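Local coordinates for protein alginate lyase (Bacteroides ovatus, PDB 3NNB) that probably cleaves the polysaccharide alginate by beta-elimination, at residues A[170-175]-A[230-235]; A[134-139]-A[193-198]. All coordinates share one frame; numbering follows the deposited sequence.

Along the chain from the N terminus, the end of helix 121-136 comes first, then helix 171-180, helix 189-208 and helix 221-236, and the two contacts join them alternately. Contact 2 closes a loop of 53 residues, from 134-139 to 193-198; contact 1 opens inside that loop at 170-175 and closes beyond it at 230-235, with 54 mostly helical residues between. The two closures therefore cross rather than nest. Helix 171-180 bridges them: the Phe171 ring meets both Phe135 and Trp198 of contact 2, and Met174 also reaches Phe135. The two contacts tie four helices together through mainly apolar side chains.

Contact 1 (A[170-175]-A[230-235]); sequences SFTEMI and LTAYAL
Tyr233 reaches out from helix 221-236 toward Phe171, Thr172 and Ile175 near the start of helix 171-180. The apolar contacts come first. CD1 of Ile175 approaches the ring obliquely, 3.4 Å from Tyr233 CD1, and Phe171 CB lies 3.9 Å from Tyr233 CZ. Phe171 touches through CB because its CG is anti to the carbonyl carbon (chi1 -74°), which leads the ring off toward Trp198 and Leu101. Beside the tyrosine, CG2 of Thr172 meets the methyl CB of Ala232 at 3.9 Å, where the backbones come nearest, with CA atoms of these two residues 6.0 Å apart.

Both hydroxyls are bonded within their own helix or just before it. Tyr233 OH packs 3.3 Å from Phe171 CB but is hydrogen-bonded to Gln229 OE1 one turn earlier, while Thr172 OG1 bonds to Tyr169 O. A leucine in place of Tyr233 would probably leave Gln229 OE1 without its hydroxyl mate and open a gap beside Phe171 CB. Van der Waals contact thus joins the two short helix segments, inclined at 29°: shape and burial hold them together, and each buried hydroxyl is satisfied on its own side.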
ATOM      1  N   SER A 170      -1.178   1.005   2.883  1.00  8.02           N
ATOM      2  CA  SER A 170      -1.731   2.194   2.225  1.00  9.18           C
ATOM      3  C   SER A 170      -1.371   3.535   2.900  1.00  9.68           C
ATOM      4  O   SER A 170      -1.509   4.592   2.266  1.00  7.81           O
ATOM      5  CB  SER A 170      -3.250   2.101   2.039  1.00  9.31           C
ATOM      6  OG  SER A 170      -3.916   2.175   3.269  1.00  9.42           O
ATOM      7  N   PHE A 171      -0.856   3.506   4.138  1.00  8.17           N
ATOM      8  CA  PHE A 171      -0.394   4.729   4.763  1.00  9.74           C
ATOM      9  C   PHE A 171       0.777   5.338   3.985  1.00  7.84           C
ATOM     10  O   PHE A 171       1.022   6.550   4.052  1.00  7.08           O
ATOM     11  CB  PHE A 171      -0.000   4.491   6.218  1.00  8.62           C
ATOM     12  CG  PHE A 171      -1.145   4.300   7.167  1.00  6.01           C
ATOM     13  CD1 PHE A 171      -2.484   4.251   6.772  1.00  8.69           C
ATOM     14  CD2 PHE A 171      -0.856   4.120   8.510  1.00  9.22           C
ATOM     15  CE1 PHE A 171      -3.508   4.082   7.728  1.00 10.98           C
ATOM     16  CE2 PHE A 171      -1.866   3.951   9.430  1.00  9.04           C
ATOM     17  CZ  PHE A 171      -3.194   3.934   9.035  1.00  9.74           C
ATOM     18  N   THR A 172       1.493   4.517   3.226  1.00  6.93           N
ATOM     19  CA  THR A 172       2.595   5.024   2.390  1.00  9.08           C
ATOM     20  C   THR A 172       2.088   6.068   1.403  1.00  8.62           C
ATOM     21  O   THR A 172       2.681   7.154   1.258  1.00  9.89           O
ATOM     22  CB  THR A 172       3.355   3.898   1.680  1.00  9.34           C
ATOM     23  OG1 THR A 172       2.470   3.163   0.822  1.00  9.05           O
ATOM     24  CG2 THR A 172       4.110   3.005   2.724  1.00  8.97           C
ATOM     25  N   GLU A 173       0.968   5.773   0.764  1.00  9.48           N
ATOM     26  CA  GLU A 173       0.311   6.663  -0.154  1.00  9.43           C
ATOM     27  C   GLU A 173      -0.453   7.786   0.559  1.00  8.87           C
ATOM     28  O   GLU A 173      -0.395   8.940   0.148  1.00  8.54           O
ATOM     29  CB  GLU A 173      -0.656   5.854  -1.049  1.00 13.51           C
ATOM     30  CG  GLU A 173      -1.361   6.661  -2.050  1.00 14.48           C
ATOM     31  CD  GLU A 173      -2.172   5.824  -3.062  1.00 16.92           C
ATOM     32  OE1 GLU A 173      -2.324   4.618  -2.824  1.00 20.60           O
ATOM     33  OE2 GLU A 173      -2.692   6.447  -4.030  1.00 21.84           O
HETATM   34  N   MSE A 174      -1.163   7.442   1.643  1.00  6.73           N
HETATM   35  CA  MSE A 174      -1.860   8.440   2.438  1.00  8.64           C
HETATM   36  C   MSE A 174      -0.968   9.607   2.866  1.00  7.04           C
HETATM   37  O   MSE A 174      -1.388  10.748   2.863  1.00  7.50           O
HETATM   38  CB  MSE A 174      -2.478   7.782   3.668  1.00  9.06           C
HETATM   39  CG  MSE A 174      -3.473   8.673   4.343  1.00 10.25           C
HETATM   40 SE   MSE A 174      -4.108   7.996   6.046  0.75  5.51          SE
HETATM   41  CE  MSE A 174      -2.500   8.310   7.010  1.00 13.86           C
ATOM     42  N   ILE A 175       0.280   9.297   3.206  1.00  7.03           N
ATOM     43  CA  ILE A 175       1.220  10.319   3.636  1.00  7.14           C
ATOM     44  C   ILE A 175       1.436  11.323   2.490  1.00  7.56           C
ATOM     45  O   ILE A 175       1.464  12.532   2.733  1.00  8.08           O
ATOM     46  CB  ILE A 175       2.550   9.718   4.098  1.00  8.76           C
ATOM     47  CG1 ILE A 175       2.381   9.197   5.543  1.00  9.14           C
ATOM     48  CG2 ILE A 175       3.701  10.760   3.954  1.00  8.74           C
ATOM     49  CD1 ILE A 175       3.528   8.237   5.993  1.00  9.12           C
ATOM     50  N   LEU A 230       8.724   1.184   6.500  1.00  7.41           N
ATOM     51  CA  LEU A 230       9.677   1.811   7.439  1.00  8.01           C
ATOM     52  C   LEU A 230      10.332   3.051   6.791  1.00  8.00           C
ATOM     53  O   LEU A 230      10.466   4.123   7.411  1.00  7.49           O
ATOM     54  CB  LEU A 230      10.731   0.806   7.898  1.00  8.23           C
ATOM     55  CG  LEU A 230      11.671   1.315   9.007  1.00  7.04           C
ATOM     56  CD1 LEU A 230      10.910   1.425  10.337  1.00 12.34           C
ATOM     57  CD2 LEU A 230      12.887   0.350   9.121  1.00 10.32           C
ATOM     58  N   THR A 231      10.695   2.908   5.522  1.00  7.66           N
ATOM     59  CA  THR A 231      11.383   3.981   4.781  1.00  7.23           C
ATOM     60  C   THR A 231      10.463   5.191   4.639  1.00  9.49           C
ATOM     61  O   THR A 231      10.850   6.320   4.942  1.00  9.72           O
ATOM     62  CB  THR A 231      11.874   3.488   3.451  1.00  6.87           C
ATOM     63  OG1 THR A 231      12.791   2.407   3.656  1.00  8.61           O
ATOM     64  CG2 THR A 231      12.621   4.614   2.679  1.00  7.63           C
ATOM     65  N   ALA A 232       9.231   4.952   4.179  1.00  9.09           N
ATOM     66  CA  ALA A 232       8.289   6.041   3.991  1.00  8.55           C
ATOM     67  C   ALA A 232       7.971   6.750   5.323  1.00  7.71           C
ATOM     68  O   ALA A 232       7.880   7.992   5.360  1.00  7.29           O
ATOM     69  CB  ALA A 232       6.986   5.502   3.395  1.00  7.93           C
ATOM     70  N   TYR A 233       7.762   5.983   6.400  1.00  6.46           N
ATOM     71  CA  TYR A 233       7.365   6.591   7.692  1.00  8.76           C
ATOM     72  C   TYR A 233       8.566   7.322   8.294  1.00  8.87           C
ATOM     73  O   TYR A 233       8.403   8.394   8.881  1.00  9.24           O
ATOM     74  CB  TYR A 233       6.774   5.577   8.659  1.00  8.27           C
ATOM     75  CG  TYR A 233       5.633   4.790   8.043  1.00  8.05           C
ATOM     76  CD1 TYR A 233       4.930   5.271   6.980  1.00  7.66           C
ATOM     77  CD2 TYR A 233       5.300   3.511   8.512  1.00  6.47           C
ATOM     78  CE1 TYR A 233       3.906   4.499   6.372  1.00  6.23           C
ATOM     79  CE2 TYR A 233       4.295   2.787   7.969  1.00  6.14           C
ATOM     80  CZ  TYR A 233       3.606   3.252   6.869  1.00  7.70           C
ATOM     81  OH  TYR A 233       2.650   2.467   6.249  1.00 10.08           O
ATOM     82  N   ALA A 234       9.763   6.774   8.085  1.00  8.38           N
ATOM     83  CA  ALA A 234      10.987   7.457   8.523  1.00  9.60           C
ATOM     84  C   ALA A 234      11.096   8.822   7.843  1.00  9.81           C
ATOM     85  O   ALA A 234      11.378   9.830   8.502  1.00 11.42           O
ATOM     86  CB  ALA A 234      12.251   6.569   8.226  1.00  9.94           C
ATOM     87  N   LEU A 235      10.853   8.880   6.527  1.00 10.56           N
ATOM     88  CA  LEU A 235      10.984  10.148   5.791  1.00  8.70           C
ATOM     89  C   LEU A 235       9.927  11.128   6.273  1.00 11.33           C
ATOM     90  O   LEU A 235      10.243  12.306   6.484  1.00 12.70           O
ATOM     91  CB  LEU A 235      10.857   9.966   4.274  1.00 10.71           C
ATOM     92  CG  LEU A 235      12.080   9.311   3.648  1.00 13.70           C
ATOM     93  CD1 LEU A 235      11.791   8.871   2.204  1.00 10.16           C
ATOM     94  CD2 LEU A 235      13.254  10.329   3.659  1.00 12.60           C
TER

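Contact 2 (A[134-139]-A[193-198]); sequences WFLDAK and KGMKEW
Phe135 and Leu136, in the last part of helix 121-136, face Gly194, Met195 and Trp198 on helix 189-208. A wider pi-type turn runs through 134-136, and the backbones come nearest at Leu136 and Gly194, their CA atoms 6.6 Å apart. An edge-to-face aromatic pair and a Met-aromatic contact join these two helices of what is probably the all-helical alpha/alpha barrel of the alginate lyase family.

Phe135 turns its edge to the face of Trp198 in a T-shaped stack, the planes at 82° and the centroid of the Phe135 ring 4.7 Å from that of the six-membered ring of Trp198. The Trp198 side chain swings out with CG opposite its backbone N (chi1 -167°), which brings the indole face to the Phe135 edge, and its NE1 is hydrogen-bonded to the carbonyl O of Met142. Selenomethionine Met195, bent at chi2 and chi3, curls its CE over one face of Phe135, a CH-pi contact 3.6 Å from the ring centroid, while SE stands oblique to the ring. Trp134 CD1 lies over the opposite face, so the phenyl ring is held on both faces and at one edge.

Leu136 packs against the helix backbone itself: with no side chain at Gly194 in the way, its CD2 comes within 3.6 Å of Gly194 C.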
ATOM      1  N   TRP A 134      -9.623   9.358  13.440  1.00  8.85           N
ATOM      2  CA  TRP A 134      -8.846   8.111  13.427  1.00  6.20           C
ATOM      3  C   TRP A 134      -7.595   8.121  14.295  1.00  6.61           C
ATOM      4  O   TRP A 134      -7.283   7.115  14.941  1.00  7.37           O
ATOM      5  CB  TRP A 134      -8.462   7.697  11.990  1.00  6.47           C
ATOM      6  CG  TRP A 134      -7.897   6.313  11.948  1.00  6.25           C
ATOM      7  CD1 TRP A 134      -6.605   5.938  12.124  1.00  9.52           C
ATOM      8  CD2 TRP A 134      -8.658   5.102  11.857  1.00  7.32           C
ATOM      9  NE1 TRP A 134      -6.500   4.556  12.101  1.00  6.42           N
ATOM     10  CE2 TRP A 134      -7.751   4.028  11.975  1.00  6.19           C
ATOM     11  CE3 TRP A 134     -10.023   4.826  11.678  1.00  8.53           C
ATOM     12  CZ2 TRP A 134      -8.156   2.690  11.903  1.00  8.16           C
ATOM     13  CZ3 TRP A 134     -10.427   3.506  11.586  1.00  6.86           C
ATOM     14  CH2 TRP A 134      -9.502   2.450  11.737  1.00  9.65           C
ATOM     15  N   PHE A 135      -6.858   9.225  14.266  1.00  6.34           N
ATOM     16  CA  PHE A 135      -5.538   9.350  14.849  1.00  6.68           C
ATOM     17  C   PHE A 135      -5.359  10.235  16.089  1.00  7.72           C
ATOM     18  O   PHE A 135      -4.420   9.991  16.858  1.00  7.97           O
ATOM     19  CB  PHE A 135      -4.547   9.887  13.817  1.00  7.29           C
ATOM     20  CG  PHE A 135      -4.278   8.960  12.664  1.00  8.56           C
ATOM     21  CD1 PHE A 135      -3.377   7.890  12.782  1.00  9.52           C
ATOM     22  CD2 PHE A 135      -4.915   9.153  11.433  1.00  7.68           C
ATOM     23  CE1 PHE A 135      -3.130   7.044  11.731  1.00  8.80           C
ATOM     24  CE2 PHE A 135      -4.688   8.266  10.379  1.00  7.74           C
ATOM     25  CZ  PHE A 135      -3.763   7.233  10.525  1.00  9.28           C
ATOM     26  N   LEU A 136      -6.122  11.328  16.211  1.00  8.57           N
ATOM     27  CA  LEU A 136      -5.780  12.422  17.145  1.00  8.15           C
ATOM     28  C   LEU A 136      -6.758  12.619  18.285  1.00 10.22           C
ATOM     29  O   LEU A 136      -6.326  13.023  19.379  1.00 13.66           O
ATOM     30  CB  LEU A 136      -5.586  13.752  16.406  1.00  9.13           C
ATOM     31  CG  LEU A 136      -4.623  13.680  15.203  1.00  8.97           C
ATOM     32  CD1 LEU A 136      -4.569  15.058  14.479  1.00 12.60           C
ATOM     33  CD2 LEU A 136      -3.232  13.227  15.653  1.00 12.19           C
ATOM     34  N   ASP A 137      -8.043  12.359  18.061  1.00  8.64           N
ATOM     35  CA  ASP A 137      -9.065  12.635  19.074  1.00 10.55           C
ATOM     36  C   ASP A 137      -8.929  11.579  20.186  1.00 10.01           C
ATOM     37  O   ASP A 137      -8.910  10.362  19.919  1.00 11.61           O
ATOM     38  CB  ASP A 137     -10.469  12.521  18.483  1.00  7.35           C
ATOM     39  CG  ASP A 137     -10.851  13.660  17.520  1.00 11.67           C
ATOM     40  OD1 ASP A 137     -10.159  14.696  17.497  1.00 12.67           O
ATOM     41  OD2 ASP A 137     -11.874  13.455  16.776  1.00 12.45           O
ATOM     42  N   ALA A 138      -8.882  12.031  21.438  1.00 12.62           N
ATOM     43  CA  ALA A 138      -8.701  11.113  22.567  1.00 12.60           C
ATOM     44  C   ALA A 138      -9.773  10.054  22.642  1.00 12.90           C
ATOM     45  O   ALA A 138      -9.477   8.911  23.023  1.00 14.67           O
ATOM     46  CB  ALA A 138      -8.660  11.915  23.938  1.00 15.21           C
ATOM     47  N   LYS A 139     -11.012  10.408  22.315  1.00 12.68           N
ATOM     48  CA  LYS A 139     -12.129   9.495  22.477  1.00 14.40           C
ATOM     49  C   LYS A 139     -12.082   8.337  21.494  1.00 12.27           C
ATOM     50  O   LYS A 139     -12.690   7.300  21.743  1.00 12.22           O
ATOM     51  CB  LYS A 139     -13.477  10.233  22.359  1.00 19.57           C
ATOM     52  CG  LYS A 139     -13.799  11.094  23.601  1.00 29.08           C
ATOM     53  CD  LYS A 139     -15.221  11.669  23.499  1.00 35.58           C
ATOM     54  CE  LYS A 139     -15.415  12.933  24.345  1.00 44.25           C
ATOM     55  NZ  LYS A 139     -16.782  13.543  24.110  1.00 38.67           N
ATOM     56  N   LYS A 193       1.742  18.292  13.157  1.00 10.56           N
ATOM     57  CA  LYS A 193       2.541  17.857  14.281  1.00 10.40           C
ATOM     58  C   LYS A 193       1.955  16.559  14.885  1.00  9.25           C
ATOM     59  O   LYS A 193       2.678  15.642  15.267  1.00  9.78           O
ATOM     60  CB  LYS A 193       2.577  18.955  15.327  1.00 11.53           C
ATOM     61  CG  LYS A 193       3.410  18.651  16.552  1.00 17.01           C
ATOM     62  CD  LYS A 193       3.446  19.869  17.515  1.00 32.54           C
ATOM     63  CE  LYS A 193       4.163  19.531  18.823  1.00 32.68           C
ATOM     64  NZ  LYS A 193       3.778  20.483  19.889  1.00 44.64           N
ATOM     65  N   GLY A 194       0.636  16.514  15.043  1.00  9.73           N
ATOM     66  CA  GLY A 194      -0.021  15.341  15.601  1.00  8.96           C
ATOM     67  C   GLY A 194       0.184  14.099  14.748  1.00 10.98           C
ATOM     68  O   GLY A 194       0.450  13.007  15.281  1.00  8.86           O
HETATM   69  N   MSE A 195       0.070  14.267  13.436  1.00  9.47           N
HETATM   70  CA  MSE A 195       0.294  13.159  12.515  1.00  8.25           C
HETATM   71  C   MSE A 195       1.763  12.679  12.520  1.00  8.96           C
HETATM   72  O   MSE A 195       2.058  11.466  12.518  1.00  8.63           O
HETATM   73  CB  MSE A 195      -0.166  13.542  11.109  1.00  7.19           C
HETATM   74  CG  MSE A 195      -1.681  13.694  10.986  1.00  8.54           C
HETATM   75 SE   MSE A 195      -2.738  12.206  11.590  0.75  4.93          SE
HETATM   76  CE  MSE A 195      -1.835  10.790  10.609  1.00  9.29           C
ATOM     77  N   LYS A 196       2.700  13.618  12.493  1.00  8.86           N
ATOM     78  CA  LYS A 196       4.123  13.245  12.547  0.70  9.84           C
ATOM     79  C   LYS A 196       4.445  12.551  13.879  1.00 10.16           C
ATOM     80  O   LYS A 196       5.237  11.609  13.907  1.00 10.91           O
ATOM     81  CB  LYS A 196       5.009  14.462  12.344  0.70 10.82           C
ATOM     82  CG  LYS A 196       4.952  14.967  10.923  0.70 15.30           C
ATOM     83  CD  LYS A 196       5.727  16.278  10.720  0.70 25.58           C
ATOM     84  CE  LYS A 196       7.239  16.089  10.701  0.70 33.52           C
ATOM     85  NZ  LYS A 196       7.809  15.918  12.068  0.70 41.36           N
ATOM     86  N   GLU A 197       3.833  12.999  14.974  1.00  8.79           N
ATOM     87  CA  GLU A 197       4.045  12.368  16.292  0.50  9.65           C
ATOM     88  C   GLU A 197       3.491  10.938  16.316  1.00 10.47           C
ATOM     89  O   GLU A 197       4.124  10.039  16.837  1.00 10.38           O
ATOM     90  CB  GLU A 197       3.449  13.211  17.426  0.50 12.83           C
ATOM     91  CG  GLU A 197       4.316  14.444  17.764  0.50 11.39           C
ATOM     92  CD  GLU A 197       3.760  15.326  18.875  0.50 24.47           C
ATOM     93  OE1 GLU A 197       2.658  15.054  19.371  0.50 22.18           O
ATOM     94  OE2 GLU A 197       4.448  16.296  19.247  0.50 23.14           O
ATOM     95  N   TRP A 198       2.315  10.730  15.716  1.00  8.86           N
ATOM     96  CA  TRP A 198       1.756   9.368  15.613  1.00  7.93           C
ATOM     97  C   TRP A 198       2.693   8.444  14.832  1.00  7.77           C
ATOM     98  O   TRP A 198       3.033   7.348  15.303  1.00  8.51           O
ATOM     99  CB  TRP A 198       0.367   9.398  14.972  1.00  8.92           C
ATOM    100  CG  TRP A 198      -0.388   8.111  15.118  1.00  5.96           C
ATOM    101  CD1 TRP A 198      -1.336   7.835  16.073  1.00  8.87           C
ATOM    102  CD2 TRP A 198      -0.333   6.960  14.272  1.00  8.21           C
ATOM    103  NE1 TRP A 198      -1.826   6.590  15.902  1.00  8.80           N
ATOM    104  CE2 TRP A 198      -1.244   6.022  14.802  1.00  7.34           C
ATOM    105  CE3 TRP A 198       0.372   6.635  13.120  1.00  8.31           C
ATOM    106  CZ2 TRP A 198      -1.445   4.786  14.242  1.00  7.25           C
ATOM    107  CZ3 TRP A 198       0.169   5.403  12.562  1.00  7.32           C
ATOM    108  CH2 TRP A 198      -0.740   4.491  13.125  1.00  8.07           C
TER